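Local coordinates for SusD homolog (Bacteroides thetaiotaomicron VPI-5482, PDB 3FDH), which probably binds glycans at the outer membrane and hands them on for uptake, as a SusD/RagB-family lipoprotein of a gut bacterium, at residues D437-K442 against V492-G497; N105-G110 against A170-E175; V53-Q58 against G308-S313; T74-W79 against G467-A472; K291-A296 against G382-S387. One frame throughout, in Å; residues are numbered along the deposited sequence.

Contact 1. Residues D437-K442 against V492-G497; sequences DFRRMK and VWWAGG
Trp494 sets the six-membered edge of its indole against the 439-440 backbone, beside the Arg439 side chain, so that a short 3-10 segment near the C-terminus lies against helix 431-443 of this mainly helical SusD-like fold. These two residues, Trp494 and Arg439, bury the most surface here. The indole atom CH2 sits over one face of the Arg439 guanidinium, 3.8 Å above its plane and offset toward the rim. With ring and guanidinium planes 69° apart, this is not a parallel stack. Arg439 gets there through a bend at chi3 (-68°), which turns a guanidinium face toward the rim of the indole; NH2 then lies 3.8 Å from Trp494 CZ2. Its N-H groups are engaged by others: NH1 bonds to Leu462 O and NH2 to Asp125 O, while Phe126 makes a cation-pi contact. Asp125 also accepts from Trp494 NE1 through OD1, so one residue positions both partners. On the indole's edge, CZ3 approaches Arg440 N at 3.6 Å. The Arg440 side chain turns away to Glu344 and to Asp437, whose OD1 takes NH2 at 2.9 Å in a salt bridge. Val492 CG2 lies over the centre of one face of the indole, 3.5 Å above its plane. Between the backbones a water lies within hydrogen-bonding distance of Arg440 O (2.7 Å) and Trp494 O (3.0 Å).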
# COMPACT_ATOMS: atom_id res chain seq x y z
N ASP A 437 -5.67 -4.90 4.59
CA ASP A 437 -6.18 -6.26 4.48
C ASP A 437 -6.08 -7.00 5.80
O ASP A 437 -6.96 -7.75 6.21
CB ASP A 437 -5.41 -7.08 3.44
CG ASP A 437 -5.79 -6.76 1.96
OD1 ASP A 437 -6.99 -6.60 1.63
OD2 ASP A 437 -4.89 -6.82 1.09
N PHE A 438 -5.01 -6.72 6.54
CA PHE A 438 -4.73 -7.49 7.77
C PHE A 438 -5.76 -7.15 8.79
O PHE A 438 -6.34 -8.01 9.47
CB PHE A 438 -3.32 -7.16 8.35
CG PHE A 438 -2.95 -8.04 9.51
CD1 PHE A 438 -2.41 -9.29 9.31
CD2 PHE A 438 -3.24 -7.67 10.78
CE1 PHE A 438 -2.15 -10.11 10.37
CE2 PHE A 438 -2.97 -8.47 11.83
CZ PHE A 438 -2.43 -9.71 11.64
N ARG A 439 -6.01 -5.86 8.88
CA ARG A 439 -6.96 -5.37 9.85
C ARG A 439 -8.40 -5.74 9.44
O ARG A 439 -9.28 -5.97 10.27
CB ARG A 439 -6.85 -3.85 10.02
CG ARG A 439 -5.58 -3.42 10.70
CD ARG A 439 -5.61 -1.90 10.86
NE ARG A 439 -5.53 -1.22 9.58
CZ ARG A 439 -5.90 0.02 9.35
NH1 ARG A 439 -6.45 0.71 10.32
NH2 ARG A 439 -5.80 0.52 8.15
N ARG A 440 -8.63 -5.85 8.15
CA ARG A 440 -9.97 -6.21 7.67
C ARG A 440 -10.19 -7.65 8.09
O ARG A 440 -11.28 -7.98 8.57
CB ARG A 440 -10.12 -6.01 6.17
CG ARG A 440 -11.40 -6.58 5.60
CD ARG A 440 -11.61 -6.18 4.17
NE ARG A 440 -10.54 -6.59 3.28
CZ ARG A 440 -10.52 -7.77 2.64
NH1 ARG A 440 -11.49 -8.67 2.83
NH2 ARG A 440 -9.50 -8.05 1.87
N MSE A 441 -9.18 -8.49 7.88
CA MSE A 441 -9.25 -9.92 8.32
C MSE A 441 -9.52 -10.02 9.81
O MSE A 441 -10.29 -10.88 10.27
CB MSE A 441 -8.00 -10.68 8.01
CG MSE A 441 -8.13 -11.12 6.61
SE MSE A 441 -6.68 -12.14 5.74
CE MSE A 441 -5.43 -10.80 5.34
N LYS A 442 -8.86 -9.15 10.58
CA LYS A 442 -9.11 -9.09 12.01
C LYS A 442 -10.58 -8.85 12.34
O LYS A 442 -11.17 -9.54 13.18
CB LYS A 442 -8.28 -8.01 12.70
CG LYS A 442 -6.92 -8.42 13.03
CD LYS A 442 -6.15 -7.40 13.90
CE LYS A 442 -6.62 -7.32 15.32
NZ LYS A 442 -6.41 -8.52 16.17
N VAL A 492 -11.03 0.53 13.53
CA VAL A 492 -11.75 1.47 12.63
C VAL A 492 -13.13 0.86 12.31
O VAL A 492 -13.38 -0.33 12.55
CB VAL A 492 -10.92 1.81 11.35
CG1 VAL A 492 -9.58 2.40 11.83
CG2 VAL A 492 -10.69 0.59 10.41
N TRP A 493 -14.03 1.67 11.78
CA TRP A 493 -15.40 1.19 11.52
C TRP A 493 -15.53 -0.03 10.61
O TRP A 493 -16.23 -0.98 10.93
CB TRP A 493 -16.26 2.33 11.05
CG TRP A 493 -17.64 1.96 10.68
CD1 TRP A 493 -18.71 1.81 11.53
CD2 TRP A 493 -18.13 1.75 9.36
NE1 TRP A 493 -19.83 1.51 10.81
CE2 TRP A 493 -19.51 1.46 9.47
CE3 TRP A 493 -17.55 1.77 8.09
CZ2 TRP A 493 -20.31 1.19 8.36
CZ3 TRP A 493 -18.35 1.49 6.97
CH2 TRP A 493 -19.72 1.21 7.13
N TRP A 494 -14.80 -0.04 9.51
CA TRP A 494 -14.93 -1.17 8.59
C TRP A 494 -14.38 -2.44 9.19
O TRP A 494 -14.62 -3.54 8.67
CB TRP A 494 -14.38 -0.90 7.18
CG TRP A 494 -12.97 -0.35 6.98
CD1 TRP A 494 -12.67 0.86 6.45
CD2 TRP A 494 -11.71 -0.99 7.25
NE1 TRP A 494 -11.31 1.03 6.36
CE2 TRP A 494 -10.69 -0.09 6.85
CE3 TRP A 494 -11.34 -2.23 7.77
CZ2 TRP A 494 -9.33 -0.38 6.96
CZ3 TRP A 494 -9.95 -2.52 7.88
CH2 TRP A 494 -8.98 -1.59 7.48
N ALA A 495 -13.73 -2.29 10.34
CA ALA A 495 -13.12 -3.44 11.05
C ALA A 495 -13.98 -3.83 12.22
O ALA A 495 -13.58 -4.65 13.04
CB ALA A 495 -11.67 -3.14 11.49
N GLY A 496 -15.15 -3.23 12.33
CA GLY A 496 -16.07 -3.54 13.41
C GLY A 496 -16.04 -2.52 14.52
O GLY A 496 -16.70 -2.68 15.55
N GLY A 497 -15.24 -1.47 14.33
CA GLY A 497 -15.16 -0.39 15.34
C GLY A 497 -16.29 0.61 15.26
O GLY A 497 -17.14 0.52 14.38
O HOH W 1 -13.26 -6.17 8.88

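Contact 2. Residues N105-G110 against A170-E175; sequences NDVTRG and ANLQKE
Asp106, in the first turn of helix 106-127, reaches across to the type I beta turn Asn171-Lys174 that leads out of helix 154-171, a helix start packed on a turn in the helical SusD-like fold. Its CB packs on Lys174 CB at 3.7 Å and also lies close to Glu175 O. CG is held beside the backbone N (chi1 -66°), which places the carboxylate next to the aliphatic part of Lys174, with OD2 3.8 Å from CD. At the tip, OD1 receives a water at 2.5 Å that also donates to Asn171 OD1 and accepts from Arg109 NH1, whose NE bonds to Ile93 O; OD2 receives a second water, which accepts from Glu175 N. Lys174 NZ bonds to Asn171 OD1 at 2.8 Å, tilted 23° from the carbonyl plane, and stays 5.0 Å from Asp106 OD1. The helix start is gripped directly as well: Glu175 O accepts from Asp106 N at 2.8 Å in its carbonyl plane, and from Val107 N at 3.3 Å, well above that plane. Deeper in, Val107 CG2 touches Lys174 O, and Leu172 CD2 lies against the backbone of Val107 and Gly110. Glu113 takes Asn171 ND2. The charged ends of acid and lysine are thus linked through water and the Asn171 amide, with no direct salt bridge, and Glu175 O occupies N-H groups that the first helical turn leaves without partners of its own.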
# COMPACT_ATOMS: atom_id res chain seq x y z
N ASN A 105 -12.19 21.22 -18.78
CA ASN A 105 -11.16 20.20 -18.57
C ASN A 105 -11.72 19.11 -17.68
O ASN A 105 -11.36 18.95 -16.53
CB ASN A 105 -9.88 20.82 -18.03
CG ASN A 105 -9.21 21.67 -19.05
OD1 ASN A 105 -8.70 21.15 -20.04
ND2 ASN A 105 -9.19 22.96 -18.84
N ASP A 106 -12.63 18.36 -18.28
CA ASP A 106 -13.39 17.31 -17.57
C ASP A 106 -12.59 16.08 -17.30
O ASP A 106 -12.76 15.44 -16.25
CB ASP A 106 -14.67 16.94 -18.35
CG ASP A 106 -15.66 18.09 -18.41
OD1 ASP A 106 -15.90 18.71 -17.36
OD2 ASP A 106 -16.21 18.35 -19.50
N VAL A 107 -11.67 15.77 -18.21
CA VAL A 107 -10.81 14.60 -18.05
C VAL A 107 -9.82 14.83 -16.90
O VAL A 107 -9.64 13.98 -16.04
CB VAL A 107 -10.13 14.17 -19.37
CG1 VAL A 107 -8.98 13.20 -19.06
CG2 VAL A 107 -11.18 13.52 -20.30
N THR A 108 -9.24 16.02 -16.87
CA THR A 108 -8.32 16.42 -15.81
C THR A 108 -9.08 16.40 -14.49
O THR A 108 -8.58 16.00 -13.45
CB THR A 108 -7.74 17.84 -16.07
OG1 THR A 108 -6.86 17.77 -17.19
CG2 THR A 108 -6.97 18.33 -14.88
N ARG A 109 -10.35 16.78 -14.60
CA ARG A 109 -11.22 16.86 -13.43
C ARG A 109 -11.42 15.47 -12.84
O ARG A 109 -11.40 15.27 -11.63
CB ARG A 109 -12.57 17.49 -13.79
CG ARG A 109 -13.39 17.85 -12.58
CD ARG A 109 -14.74 18.41 -12.96
NE ARG A 109 -15.23 19.27 -11.89
CZ ARG A 109 -16.46 19.77 -11.83
NH1 ARG A 109 -17.35 19.49 -12.76
NH2 ARG A 109 -16.80 20.55 -10.82
N GLY A 110 -11.62 14.53 -13.75
CA GLY A 110 -11.84 13.15 -13.37
C GLY A 110 -10.61 12.56 -12.73
O GLY A 110 -10.68 11.82 -11.75
N ALA A 170 -17.53 9.21 -14.85
CA ALA A 170 -18.31 9.97 -15.82
C ALA A 170 -17.43 10.99 -16.54
O ALA A 170 -17.42 11.10 -17.77
CB ALA A 170 -19.48 10.67 -15.13
N ASN A 171 -16.67 11.73 -15.75
CA ASN A 171 -15.86 12.80 -16.30
C ASN A 171 -14.73 12.31 -17.20
O ASN A 171 -14.37 12.95 -18.17
CB ASN A 171 -15.32 13.72 -15.19
CG ASN A 171 -16.35 14.68 -14.70
OD1 ASN A 171 -17.16 15.18 -15.49
ND2 ASN A 171 -16.35 14.96 -13.39
N LEU A 172 -14.20 11.15 -16.86
CA LEU A 172 -13.04 10.60 -17.57
C LEU A 172 -13.42 10.21 -18.98
O LEU A 172 -12.55 9.97 -19.82
CB LEU A 172 -12.45 9.39 -16.85
CG LEU A 172 -11.60 9.61 -15.59
CD1 LEU A 172 -11.37 8.28 -14.81
CD2 LEU A 172 -10.23 10.30 -15.93
N GLN A 173 -14.72 10.17 -19.24
CA GLN A 173 -15.21 9.76 -20.55
C GLN A 173 -15.53 10.93 -21.42
O GLN A 173 -16.04 10.77 -22.51
CB GLN A 173 -16.44 8.87 -20.42
CG GLN A 173 -16.12 7.59 -19.66
CD GLN A 173 -17.30 6.66 -19.52
OE1 GLN A 173 -17.72 6.04 -20.49
NE2 GLN A 173 -17.81 6.54 -18.31
N LYS A 174 -15.20 12.11 -20.92
CA LYS A 174 -15.43 13.36 -21.66
C LYS A 174 -14.15 13.87 -22.28
O LYS A 174 -13.36 13.09 -22.80
CB LYS A 174 -16.03 14.42 -20.76
CG LYS A 174 -17.32 13.93 -20.07
CD LYS A 174 -17.89 14.97 -19.14
CE LYS A 174 -19.08 14.43 -18.37
NZ LYS A 174 -19.44 15.24 -17.17
N GLU A 175 -13.94 15.17 -22.20
CA GLU A 175 -12.75 15.81 -22.77
C GLU A 175 -12.06 16.86 -21.92
O GLU A 175 -12.57 17.34 -20.92
CB GLU A 175 -13.12 16.55 -24.03
CG GLU A 175 -14.11 15.84 -24.90
CD GLU A 175 -13.49 15.06 -26.02
OE1 GLU A 175 -12.64 14.18 -25.74
OE2 GLU A 175 -13.89 15.34 -27.18
O HOH W 2 -15.76 17.71 -21.97
O HOH W 3 -17.11 17.77 -15.39
O HOH W 4 -19.39 18.02 -18.18

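Contact 3. Residues V53-Q58 against G308-S313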
# COMPACT_ATOMS: atom_id res chain seq x y z
N VAL A 53 11.58 -5.20 9.53
CA VAL A 53 11.79 -4.94 10.95
C VAL A 53 12.41 -3.58 11.14
O VAL A 53 13.39 -3.21 10.49
CB VAL A 53 12.67 -6.03 11.62
CG1 VAL A 53 12.81 -5.79 13.11
CG2 VAL A 53 12.07 -7.42 11.38
N GLY A 54 11.80 -2.77 11.99
CA GLY A 54 12.38 -1.47 12.32
C GLY A 54 13.53 -1.72 13.28
O GLY A 54 13.34 -2.28 14.36
N VAL A 55 14.72 -1.27 12.89
CA VAL A 55 15.97 -1.60 13.63
C VAL A 55 16.71 -0.37 14.20
O VAL A 55 17.62 -0.49 15.01
CB VAL A 55 16.94 -2.48 12.75
CG1 VAL A 55 16.33 -3.91 12.47
CG2 VAL A 55 17.37 -1.75 11.44
N ASP A 56 16.30 0.81 13.78
CA ASP A 56 16.91 2.04 14.28
C ASP A 56 15.95 3.21 14.44
O ASP A 56 14.99 3.37 13.69
CB ASP A 56 18.07 2.46 13.36
CG ASP A 56 18.93 3.54 13.99
OD1 ASP A 56 19.52 3.30 15.05
OD2 ASP A 56 19.00 4.64 13.42
N ASN A 57 16.24 4.00 15.47
CA ASN A 57 15.58 5.25 15.74
C ASN A 57 14.06 5.11 15.81
O ASN A 57 13.54 4.18 16.42
CB ASN A 57 15.99 6.25 14.65
CG ASN A 57 15.92 7.72 15.11
OD1 ASN A 57 15.10 8.11 15.93
ND2 ASN A 57 16.79 8.54 14.54
N GLN A 58 13.35 6.03 15.19
CA GLN A 58 11.89 5.99 15.29
C GLN A 58 11.25 4.65 14.94
O GLN A 58 10.37 4.18 15.66
CB GLN A 58 11.22 7.10 14.48
CG GLN A 58 11.38 8.44 15.17
CD GLN A 58 10.69 9.59 14.44
OE1 GLN A 58 11.38 10.44 13.84
NE2 GLN A 58 9.32 9.62 14.45
N GLY A 308 9.81 -7.59 16.45
CA GLY A 308 9.46 -7.08 17.77
C GLY A 308 10.53 -7.02 18.84
O GLY A 308 10.27 -6.54 19.94
N SER A 309 11.74 -7.49 18.54
CA SER A 309 12.81 -7.52 19.54
C SER A 309 14.25 -7.38 19.00
O SER A 309 15.18 -7.96 19.57
CB SER A 309 12.69 -8.82 20.38
OG SER A 309 13.07 -9.96 19.61
N PRO A 310 14.47 -6.60 17.92
CA PRO A 310 15.88 -6.46 17.55
C PRO A 310 16.69 -5.59 18.49
O PRO A 310 16.17 -4.80 19.28
CB PRO A 310 15.81 -5.69 16.24
CG PRO A 310 14.65 -4.79 16.45
CD PRO A 310 13.63 -5.64 17.21
N ASP A 311 17.98 -5.75 18.39
CA ASP A 311 18.92 -4.81 18.99
C ASP A 311 18.89 -3.60 18.05
O ASP A 311 18.73 -3.75 16.84
CB ASP A 311 20.33 -5.39 19.03
CG ASP A 311 20.47 -6.52 20.02
OD1 ASP A 311 19.70 -6.56 21.01
OD2 ASP A 311 21.40 -7.34 19.81
N GLN A 312 19.02 -2.41 18.61
CA GLN A 312 18.95 -1.20 17.81
C GLN A 312 20.30 -0.96 17.12
O GLN A 312 21.35 -0.82 17.76
CB GLN A 312 18.53 -0.04 18.69
CG GLN A 312 18.15 1.16 17.89
CD GLN A 312 17.70 2.31 18.74
OE1 GLN A 312 17.32 3.36 18.22
NE2 GLN A 312 17.75 2.13 20.07
N SER A 313 20.28 -0.96 15.79
CA SER A 313 21.50 -0.88 15.02
C SER A 313 21.18 -0.76 13.53
O SER A 313 20.23 -1.37 13.03
CB SER A 313 22.30 -2.16 15.24
OG SER A 313 23.46 -2.24 14.41
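Val53 CG1 packs on the Pro310 ring, 3.9 Å from its CG, where the end of strand 52-54 passes an irregular loop between strands 292-293 and 319-320. The strand belongs to a two-stranded antiparallel sheet with 261-263, a small beta element in a largely helical SusD-like fold, and Val53 and Val55 bond through their backbones to Gly262 and Gly260. A chi1 of -177° swings CG1 of Val53 to the far side from its own amide nitrogen and directs this methyl at the proline, while Val55 CG1 covers Pro310 CB at 4.2 Å. Pro310 CG also presses on Gly54 O, a carbonyl buried here without a polar partner. Beyond this apolar patch the contact becomes polar. Val55 O accepts from Ser313 N at 2.8 Å, the donor tilted 25° from the carbonyl plane, and the same oxygen lies 3.2 Å from Gln312 CA in a CA-H...O contact. The loop thus lies along the chain beyond the strand without adding a strand to the sheet. Gln312 extends across the carboxylate of Asp56 at about a right angle, its CG 3.8 Å from OD1. Tyr60 and Glu63 of helix 57-63 also touch Pro310. The straight Gln312 chain ends in OE1, which accepts from Asn57 N at 3.0 Å with an N-H...O angle of 141°.

Contact 4. Residues T74-W79 against G467-A472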
# COMPACT_ATOMS: atom_id res chain seq x y z
N THR A 74 3.86 11.16 15.41
CA THR A 74 4.44 10.17 14.53
C THR A 74 4.04 10.30 13.08
O THR A 74 4.89 10.17 12.19
CB THR A 74 4.13 8.79 15.05
OG1 THR A 74 4.63 8.70 16.38
CG2 THR A 74 4.73 7.75 14.21
N PHE A 75 2.75 10.49 12.85
CA PHE A 75 2.25 10.58 11.46
C PHE A 75 1.76 11.95 11.14
O PHE A 75 0.98 12.13 10.23
CB PHE A 75 1.14 9.56 11.22
CG PHE A 75 1.63 8.14 11.40
CD1 PHE A 75 2.49 7.61 10.46
CD2 PHE A 75 1.31 7.38 12.53
CE1 PHE A 75 2.99 6.36 10.60
CE2 PHE A 75 1.82 6.11 12.69
CZ PHE A 75 2.67 5.59 11.73
N ASN A 76 2.24 12.94 11.88
CA ASN A 76 1.80 14.33 11.64
C ASN A 76 2.10 14.80 10.23
O ASN A 76 1.26 15.40 9.54
CB ASN A 76 2.41 15.31 12.62
CG ASN A 76 1.66 16.63 12.62
OD1 ASN A 76 0.44 16.65 12.70
ND2 ASN A 76 2.38 17.73 12.51
N ASN A 77 3.31 14.52 9.77
CA ASN A 77 3.71 14.90 8.42
C ASN A 77 2.86 14.22 7.35
O ASN A 77 2.38 14.87 6.40
CB ASN A 77 5.17 14.60 8.15
CG ASN A 77 6.10 15.56 8.83
OD1 ASN A 77 5.71 16.65 9.24
ND2 ASN A 77 7.37 15.14 8.97
N SER A 78 2.66 12.92 7.52
CA SER A 78 1.87 12.14 6.58
C SER A 78 0.46 12.65 6.53
O SER A 78 -0.14 12.81 5.49
CB SER A 78 1.82 10.68 6.96
OG SER A 78 3.11 10.13 6.82
N TRP A 79 -0.07 12.86 7.73
CA TRP A 79 -1.41 13.44 7.94
C TRP A 79 -1.57 14.78 7.20
O TRP A 79 -2.48 15.00 6.40
CB TRP A 79 -1.62 13.62 9.45
CG TRP A 79 -2.79 14.43 9.90
CD1 TRP A 79 -2.79 15.76 10.14
CD2 TRP A 79 -4.11 13.95 10.24
NE1 TRP A 79 -4.03 16.16 10.59
CE2 TRP A 79 -4.85 15.07 10.65
CE3 TRP A 79 -4.73 12.70 10.24
CZ2 TRP A 79 -6.19 14.97 11.05
CZ3 TRP A 79 -6.06 12.61 10.64
CH2 TRP A 79 -6.77 13.73 11.03
N GLY A 467 -2.86 13.40 13.73
CA GLY A 467 -1.75 14.35 13.68
C GLY A 467 -1.89 15.41 14.72
O GLY A 467 -2.98 15.91 14.96
N ASN A 468 -0.78 15.76 15.34
CA ASN A 468 -0.80 16.74 16.43
C ASN A 468 -1.15 18.12 15.93
O ASN A 468 -1.52 19.01 16.69
CB ASN A 468 0.51 16.77 17.26
CG ASN A 468 1.72 17.22 16.47
OD1 ASN A 468 2.24 16.48 15.66
ND2 ASN A 468 2.20 18.42 16.73
N SER A 469 -1.04 18.31 14.63
CA SER A 469 -1.37 19.58 14.05
C SER A 469 -2.83 19.83 14.29
O SER A 469 -3.25 20.95 14.50
CB SER A 469 -1.08 19.64 12.56
OG SER A 469 0.31 19.88 12.37
N ASP A 470 -3.59 18.74 14.29
CA ASP A 470 -5.05 18.82 14.45
C ASP A 470 -5.51 18.57 15.88
O ASP A 470 -6.56 19.06 16.30
CB ASP A 470 -5.76 17.93 13.42
CG ASP A 470 -5.89 18.64 12.10
OD1 ASP A 470 -6.33 19.80 12.14
OD2 ASP A 470 -5.55 18.11 11.03
N THR A 471 -4.69 17.87 16.66
CA THR A 471 -5.06 17.65 18.07
C THR A 471 -4.88 19.01 18.74
O THR A 471 -5.54 19.34 19.74
CB THR A 471 -4.20 16.59 18.79
OG1 THR A 471 -2.84 17.03 18.82
CG2 THR A 471 -4.29 15.22 18.08
N ALA A 472 -4.04 19.84 18.12
CA ALA A 472 -3.79 21.19 18.64
C ALA A 472 -4.90 22.14 18.22
O ALA A 472 -5.52 22.84 19.04
CB ALA A 472 -2.47 21.72 18.11
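This is a polar contact between the starts of two helices, partly buried, where helix 76-95 meets the short helix 468-473 late in the chain. Asn76 and Trp79, one turn apart, supply one side. The Asn76 amide makes a two-point grip on Ser469: OD1 accepts from Ser469 N at 2.9 Å, the donor standing 40° out of the carbonyl plane, and ND2 donates to Ser469 OG at 3.0 Å, almost exactly in the amide plane. In helix 468-473 Gly467 holds the N-cap position and has no side chain to cap with; instead, one N-H of the first turn is met by a side chain from another helix of this alpha-rich SusD-like fold. Gly467 itself lies over the indole of Trp79, with CA 4.0 Å from the centroid of the five-membered ring, a CH-pi contact. The trans chi1 of Trp79 (168°) sets one indole face against Gly467, whose N, over that face, is buried without a partner in the model. Phe127 packs edge-to-face on Trp79. At the far edge NE1 donates to Asp470 OD2 on its anti side, close to the ring plane, at a modelled distance of 2.5 Å that is suspiciously short, while the carboxylate is turned 71° against the ring.

Contact 5. Residues K291-A296 against G382-S387; sequences KRSQVA and GLNTNS
Gln294 points CG directly away from its amide nitrogen (chi1 -178°) and stays extended beyond it, which carries its amide alongside that of Asn386, whose chi1 near +60° folds CG back over its own backbone. The two amides stack with planes 15° apart, at the end of a parallel two-stranded sheet formed by 292-293 and 383-384. The ladder is regular: Arg292 N donates to Gly382 O at 3.0 Å, Asn384 N to Arg292 O at 2.8 Å, and Gln294 N to Asn384 O at 2.8 Å, the last nearly along the C=O axis. Arg292 thus bonds to the residues flanking Leu383, the pattern expected of parallel pairing. On the face shared with Arg292, Leu383 CD1 folds against Arg292 O at 3.5 Å, and Ile376 of helix 354-379 backs the leucine. The other face carries Ser293 and Asn384. Lys291 bends at chi2 and crosses Asn384, its CD 3.7 Å from OD1; a water links Lys291 NZ, Leu383 O and Asn384 OD1, while NZ also reaches Ser381 O. Arg292 sends its guanidinium away to Thr285 and Tyr324. Asn386 OD1 bonds to Ser388 OG and ND2 to Asn280 O. Past the last bridge, the Gln294 side chain takes over from the backbone: NE2 is held by Arg281 O, and OE1 accepts from Asn386 N at 2.9 Å with an N-H...O angle of 161°.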
# COMPACT_ATOMS: atom_id res chain seq x y z
N LYS A 291 31.40 -5.83 1.10
CA LYS A 291 30.39 -6.51 0.27
C LYS A 291 29.23 -7.05 1.06
O LYS A 291 29.40 -7.61 2.14
CB LYS A 291 30.98 -7.75 -0.43
CG LYS A 291 32.06 -7.56 -1.51
CD LYS A 291 31.51 -7.25 -2.89
CE LYS A 291 32.66 -7.04 -3.86
NZ LYS A 291 32.21 -6.62 -5.18
N ARG A 292 28.05 -6.93 0.47
CA ARG A 292 26.90 -7.65 0.96
C ARG A 292 26.85 -8.85 0.04
O ARG A 292 27.40 -8.82 -1.07
CB ARG A 292 25.57 -6.90 0.80
CG ARG A 292 25.48 -5.57 1.49
CD ARG A 292 24.07 -5.06 1.36
NE ARG A 292 23.90 -3.75 1.95
CZ ARG A 292 23.53 -3.57 3.20
NH1 ARG A 292 23.30 -4.63 3.94
NH2 ARG A 292 23.36 -2.36 3.69
N SER A 293 26.20 -9.90 0.52
CA SER A 293 26.00 -11.10 -0.26
C SER A 293 24.53 -11.44 -0.34
O SER A 293 23.81 -11.28 0.63
CB SER A 293 26.75 -12.27 0.35
OG SER A 293 28.13 -12.02 0.38
N GLN A 294 24.12 -11.92 -1.50
CA GLN A 294 22.74 -12.36 -1.71
C GLN A 294 22.69 -13.80 -1.21
O GLN A 294 23.43 -14.65 -1.69
CB GLN A 294 22.40 -12.27 -3.19
CG GLN A 294 21.01 -12.65 -3.59
CD GLN A 294 20.83 -12.59 -5.09
OE1 GLN A 294 21.79 -12.75 -5.83
NE2 GLN A 294 19.60 -12.36 -5.54
N VAL A 295 21.84 -14.03 -0.22
CA VAL A 295 21.73 -15.31 0.49
C VAL A 295 20.30 -15.78 0.74
O VAL A 295 19.35 -15.02 0.63
CB VAL A 295 22.50 -15.27 1.85
CG1 VAL A 295 24.03 -14.99 1.66
CG2 VAL A 295 21.89 -14.25 2.80
N ALA A 296 20.16 -17.07 1.01
CA ALA A 296 18.86 -17.67 1.33
C ALA A 296 18.41 -17.18 2.69
O ALA A 296 19.23 -16.82 3.53
CB ALA A 296 18.90 -19.21 1.30
N GLY A 382 28.95 -3.56 -4.98
CA GLY A 382 28.72 -3.62 -3.54
C GLY A 382 28.07 -4.93 -3.11
O GLY A 382 27.81 -5.21 -1.92
N LEU A 383 27.83 -5.76 -4.10
CA LEU A 383 27.10 -7.01 -3.85
C LEU A 383 27.68 -8.19 -4.57
O LEU A 383 28.09 -8.10 -5.71
CB LEU A 383 25.62 -6.85 -4.28
CG LEU A 383 24.73 -8.10 -4.22
CD1 LEU A 383 24.40 -8.48 -2.79
CD2 LEU A 383 23.42 -7.95 -5.01
N ASN A 384 27.72 -9.29 -3.83
CA ASN A 384 28.03 -10.63 -4.35
C ASN A 384 26.69 -11.31 -4.53
O ASN A 384 25.95 -11.51 -3.57
CB ASN A 384 28.80 -11.49 -3.35
CG ASN A 384 30.24 -11.08 -3.15
OD1 ASN A 384 30.94 -10.66 -4.09
ND2 ASN A 384 30.72 -11.28 -1.93
N THR A 385 26.31 -11.63 -5.76
CA THR A 385 25.05 -12.33 -5.97
C THR A 385 25.23 -13.82 -5.67
O THR A 385 26.35 -14.32 -5.51
CB THR A 385 24.56 -12.19 -7.41
OG1 THR A 385 25.60 -12.63 -8.27
CG2 THR A 385 24.23 -10.76 -7.76
N ASN A 386 24.11 -14.52 -5.52
CA ASN A 386 24.20 -15.96 -5.40
C ASN A 386 23.97 -16.53 -6.81
O ASN A 386 24.21 -15.82 -7.81
CB ASN A 386 23.33 -16.60 -4.29
CG ASN A 386 21.85 -16.40 -4.47
OD1 ASN A 386 21.39 -16.06 -5.57
ND2 ASN A 386 21.07 -16.62 -3.36
N SER A 387 23.54 -17.78 -6.89
CA SER A 387 23.34 -18.45 -8.19
C SER A 387 21.88 -18.58 -8.50
O SER A 387 21.48 -19.32 -9.39
CB SER A 387 23.99 -19.83 -8.27
OG SER A 387 25.39 -19.76 -8.27
O HOH W 5 30.75 -9.23 -6.19

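In the fold
Contact 1 is the most buried of the five, about 16 Å from the chain's centre to its own, and its segments touch by packing and one bridging water. The other four are partly buried and use direct hydrogen bonds. Contacts 2 and 4 both involve helix starts: at helix 106-127 a backbone carbonyl accepts from the first turn; at helix 468-473 the acceptor is an asparagine of helix 76-95. Contacts 3 and 5 involve short strands, but only contact 5 pairs its two segments as a sheet. Contacts 3 and 4 come within about 5 Å at their nearest atoms without touching, whereas contacts 2 and 5 lie on opposite sides of the chain's centre, about 49 Å apart between centres.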